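Local coordinates for protein Hep_Hag family (Burkholderia pseudomallei, PDB 3S6L) that probably mediates bacterial attachment to host cells as the YadA-like head domain of a trimeric autotransporter adhesin, at residues S65-S77 against T80-G92. Numbering follows the deposited sequence.
Sequences STALGQASSASGS and TAVGQGAGAPGDG
Ala86 O is held by two hydrogen-bond donors: Ser73 N, at 2.8 Å, and a water that also donates to Ala71 O. Ala88 O likewise receives Gly76 N at 3.2 Å, plus a weak bond from Ser75 N. These bonds join the return limbs of two successive coils; on the outgoing limbs, strands 66-68 and 80-82 run parallel, their axes 7° apart, with Ala81 bonded through both N and O to Thr66 O and Leu68 N. The pairing of Thr66 with Thr80 and Leu68 with Val82 gives a repeat of fourteen residues, as expected of the left-handed beta-roll of YadA-like heads.

Between the limbs, the Ala81 methyl packs tightly against the return limb, with CB 3.1 Å from Ser73 O and 4.3 Å from Ala74 CB. On the other strand face Leu68 and Val82 lie side by side, Leu68 CD1 3.7 Å from Val82 CG2, and each packs on its own counterpart in the third subunit. A water donates to both Thr66 OG1 and Thr80 OG1.

At the turns, Gln70 and Gln84 extend alongside each other, both bent at chi2 (-85° and -78°) and matched through chi3, so their amides lie nearly coplanar. Gln84 NE2 donates to Gln70 OE1 at 2.9 Å, almost along the C=O axis. Gln56 and Gln98 continue this amide row in both directions, and Gln98 belongs to a zinc site. At the far end Asp91 OD1 accepts Ser77 N at 3.0 Å on its anti side, with the donor well out of the carboxylate plane.

With both amides bonded on two sides, their rotation is probably fixed, and the coils are tied by side chains as well as backbone.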
loop_
_atom_site.group_PDB
_atom_site.type_symbol
_atom_site.label_atom_id
_atom_site.label_comp_id
_atom_site.label_asym_id
_atom_site.label_seq_id
_atom_site.Cartn_x
_atom_site.Cartn_y
_atom_site.Cartn_z
ATOM N N SER A 65 -4.754 11.267 -9.524
ATOM C CA SER A 65 -5.183 9.912 -9.156
ATOM C C SER A 65 -4.264 8.852 -9.756
ATOM O O SER A 65 -3.575 9.103 -10.753
ATOM C CB SER A 65 -6.637 9.652 -9.557
ATOM O OG SER A 65 -6.753 9.683 -10.973
ATOM N N THR A 66 -4.228 7.691 -9.108
ATOM C CA THR A 66 -3.354 6.623 -9.526
ATOM C C THR A 66 -4.145 5.305 -9.469
ATOM O O THR A 66 -4.654 4.909 -8.425
ATOM C CB THR A 66 -2.084 6.601 -8.627
ATOM O OG1 THR A 66 -1.446 7.879 -8.704
ATOM C CG2 THR A 66 -1.116 5.540 -9.051
ATOM N N ALA A 67 -4.294 4.646 -10.597
ATOM C CA ALA A 67 -5.081 3.407 -10.612
ATOM C C ALA A 67 -4.259 2.288 -11.233
ATOM O O ALA A 67 -3.926 2.342 -12.402
ATOM C CB ALA A 67 -6.426 3.622 -11.370
ATOM N N LEU A 68 -3.889 1.289 -10.442
ATOM C CA LEU A 68 -2.909 0.284 -10.927
ATOM C C LEU A 68 -3.456 -1.095 -10.647
ATOM O O LEU A 68 -3.661 -1.453 -9.491
ATOM C CB LEU A 68 -1.558 0.457 -10.230
ATOM C CG LEU A 68 -1.020 1.885 -10.040
ATOM C CD1 LEU A 68 0.251 1.865 -9.168
ATOM C CD2 LEU A 68 -0.737 2.549 -11.392
ATOM N N GLY A 69 -3.709 -1.852 -11.704
ATOM C CA GLY A 69 -4.352 -3.142 -11.583
ATOM C C GLY A 69 -5.492 -3.201 -12.570
ATOM O O GLY A 69 -6.094 -2.161 -12.876
ATOM N N GLN A 70 -5.779 -4.403 -13.076
ATOM C CA GLN A 70 -6.831 -4.586 -14.064
ATOM C C GLN A 70 -8.176 -4.147 -13.461
ATOM O O GLN A 70 -8.531 -4.534 -12.336
ATOM C CB GLN A 70 -6.880 -6.052 -14.551
ATOM C CG GLN A 70 -7.732 -6.304 -15.800
ATOM C CD GLN A 70 -9.248 -6.513 -15.496
ATOM O OE1 GLN A 70 -9.618 -6.929 -14.399
ATOM N NE2 GLN A 70 -10.107 -6.201 -16.475
ATOM N N ALA A 71 -8.898 -3.322 -14.203
ATOM C CA ALA A 71 -10.183 -2.810 -13.764
ATOM C C ALA A 71 -10.106 -1.997 -12.468
ATOM O O ALA A 71 -11.104 -1.817 -11.830
ATOM C CB ALA A 71 -11.283 -3.970 -13.674
ATOM N N SER A 72 -8.944 -1.468 -12.083
ATOM C CA SER A 72 -8.938 -0.589 -10.898
ATOM C C SER A 72 -9.527 0.783 -11.246
ATOM O O SER A 72 -9.582 1.162 -12.420
ATOM C CB SER A 72 -7.540 -0.448 -10.313
ATOM O OG SER A 72 -6.639 -0.014 -11.308
ATOM N N SER A 73 -9.955 1.525 -10.239
ATOM C CA SER A 73 -10.558 2.832 -10.484
ATOM C C SER A 73 -10.184 3.790 -9.363
ATOM O O SER A 73 -10.255 3.435 -8.177
ATOM C CB SER A 73 -12.089 2.697 -10.575
ATOM O OG SER A 73 -12.670 3.970 -10.823
ATOM N N ALA A 74 -9.737 4.976 -9.740
ATOM C CA ALA A 74 -9.411 6.036 -8.797
ATOM C C ALA A 74 -10.032 7.302 -9.352
ATOM O O ALA A 74 -9.398 7.993 -10.134
ATOM C CB ALA A 74 -7.888 6.202 -8.662
ATOM N N SER A 75 -11.286 7.575 -8.972
ATOM C CA SER A 75 -12.057 8.667 -9.555
ATOM C C SER A 75 -12.119 9.870 -8.614
ATOM O O SER A 75 -12.523 10.969 -9.021
ATOM C CB SER A 75 -13.474 8.201 -9.953
ATOM O OG SER A 75 -14.197 7.835 -8.797
ATOM N N GLY A 76 -11.759 9.642 -7.359
ATOM C CA GLY A 76 -11.668 10.717 -6.406
ATOM C C GLY A 76 -10.469 11.622 -6.661
ATOM O O GLY A 76 -9.458 11.209 -7.251
ATOM N N SER A 77 -10.578 12.865 -6.215
ATOM C CA SER A 77 -9.459 13.801 -6.277
ATOM C C SER A 77 -8.340 13.322 -5.365
ATOM O O SER A 77 -8.552 13.084 -4.191
ATOM C CB SER A 77 -9.944 15.205 -5.871
ATOM O OG SER A 77 -8.981 16.177 -6.202
ATOM N N THR A 80 -5.980 6.963 -4.894
ATOM C CA THR A 80 -5.012 5.944 -5.286
ATOM C C THR A 80 -5.716 4.600 -5.092
ATOM O O THR A 80 -6.283 4.317 -4.012
ATOM C CB THR A 80 -3.753 6.038 -4.427
ATOM O OG1 THR A 80 -3.169 7.357 -4.553
ATOM C CG2 THR A 80 -2.728 4.996 -4.828
ATOM N N ALA A 81 -5.721 3.776 -6.140
ATOM C CA ALA A 81 -6.313 2.439 -6.044
ATOM C C ALA A 81 -5.329 1.477 -6.650
ATOM O O ALA A 81 -4.946 1.649 -7.827
ATOM C CB ALA A 81 -7.671 2.373 -6.772
ATOM N N VAL A 82 -4.889 0.496 -5.850
ATOM C CA VAL A 82 -3.853 -0.442 -6.294
ATOM C C VAL A 82 -4.285 -1.881 -5.955
ATOM O O VAL A 82 -4.472 -2.237 -4.763
ATOM C CB VAL A 82 -2.442 -0.096 -5.686
ATOM C CG1 VAL A 82 -1.412 -1.180 -5.971
ATOM C CG2 VAL A 82 -1.928 1.250 -6.186
ATOM N N GLY A 83 -4.443 -2.696 -7.005
ATOM C CA GLY A 83 -4.947 -4.055 -6.884
ATOM C C GLY A 83 -5.994 -4.271 -7.965
ATOM O O GLY A 83 -6.686 -3.325 -8.379
ATOM N N GLN A 84 -6.115 -5.503 -8.450
ATOM C CA GLN A 84 -7.149 -5.782 -9.432
ATOM C C GLN A 84 -8.513 -5.374 -8.842
ATOM O O GLN A 84 -8.839 -5.681 -7.681
ATOM C CB GLN A 84 -7.126 -7.245 -9.896
ATOM C CG GLN A 84 -8.062 -7.534 -11.096
ATOM C CD GLN A 84 -9.541 -7.661 -10.691
ATOM O OE1 GLN A 84 -9.855 -8.037 -9.559
ATOM N NE2 GLN A 84 -10.448 -7.317 -11.609
ATOM N N GLY A 85 -9.302 -4.665 -9.639
ATOM C CA GLY A 85 -10.644 -4.277 -9.202
ATOM C C GLY A 85 -10.688 -3.397 -7.950
ATOM O O GLY A 85 -11.743 -3.282 -7.342
ATOM N N ALA A 86 -9.572 -2.754 -7.586
ATOM C CA ALA A 86 -9.559 -1.865 -6.432
ATOM C C ALA A 86 -10.197 -0.537 -6.782
ATOM O O ALA A 86 -10.112 -0.096 -7.910
ATOM C CB ALA A 86 -8.134 -1.637 -5.916
ATOM N N GLY A 87 -10.822 0.101 -5.798
ATOM C CA GLY A 87 -11.566 1.320 -6.032
ATOM C C GLY A 87 -11.311 2.415 -5.004
ATOM O O GLY A 87 -11.294 2.173 -3.809
ATOM N N ALA A 88 -11.141 3.632 -5.492
ATOM C CA ALA A 88 -11.006 4.797 -4.620
ATOM C C ALA A 88 -11.822 5.985 -5.136
ATOM O O ALA A 88 -11.252 6.919 -5.709
ATOM C CB ALA A 88 -9.475 5.166 -4.485
ATOM N N PRO A 89 -13.168 5.953 -4.986
ATOM C CA PRO A 89 -13.969 7.116 -5.458
ATOM C C PRO A 89 -13.893 8.334 -4.549
ATOM O O PRO A 89 -14.364 9.410 -4.911
ATOM C CB PRO A 89 -15.391 6.576 -5.443
ATOM C CG PRO A 89 -15.382 5.480 -4.453
ATOM C CD PRO A 89 -14.039 4.833 -4.561
ATOM N N GLY A 90 -13.359 8.168 -3.342
ATOM C CA GLY A 90 -13.359 9.261 -2.392
ATOM C C GLY A 90 -12.205 10.229 -2.639
ATOM O O GLY A 90 -11.128 9.824 -3.107
ATOM N N ASP A 91 -12.438 11.502 -2.314
ATOM C CA ASP A 91 -11.386 12.527 -2.322
ATOM C C ASP A 91 -10.377 12.193 -1.213
ATOM O O ASP A 91 -10.740 11.949 -0.051
ATOM C CB ASP A 91 -11.993 13.937 -2.160
ATOM C CG ASP A 91 -12.869 14.364 -3.367
ATOM O OD1 ASP A 91 -12.794 13.739 -4.463
ATOM O OD2 ASP A 91 -13.629 15.363 -3.230
ATOM N N GLY A 92 -9.107 12.120 -1.577
ATOM C CA GLY A 92 -8.066 11.777 -0.607
ATOM C C GLY A 92 -8.058 10.311 -0.183
ATOM O O GLY A 92 -7.506 9.973 0.887
HETATM O O HOH W 1 -2.359 9.230 -6.619
HETATM O O HOH W 2 -12.820 -0.645 -9.529
HETATM O O HOH W 3 -15.506 9.723 -7.293
#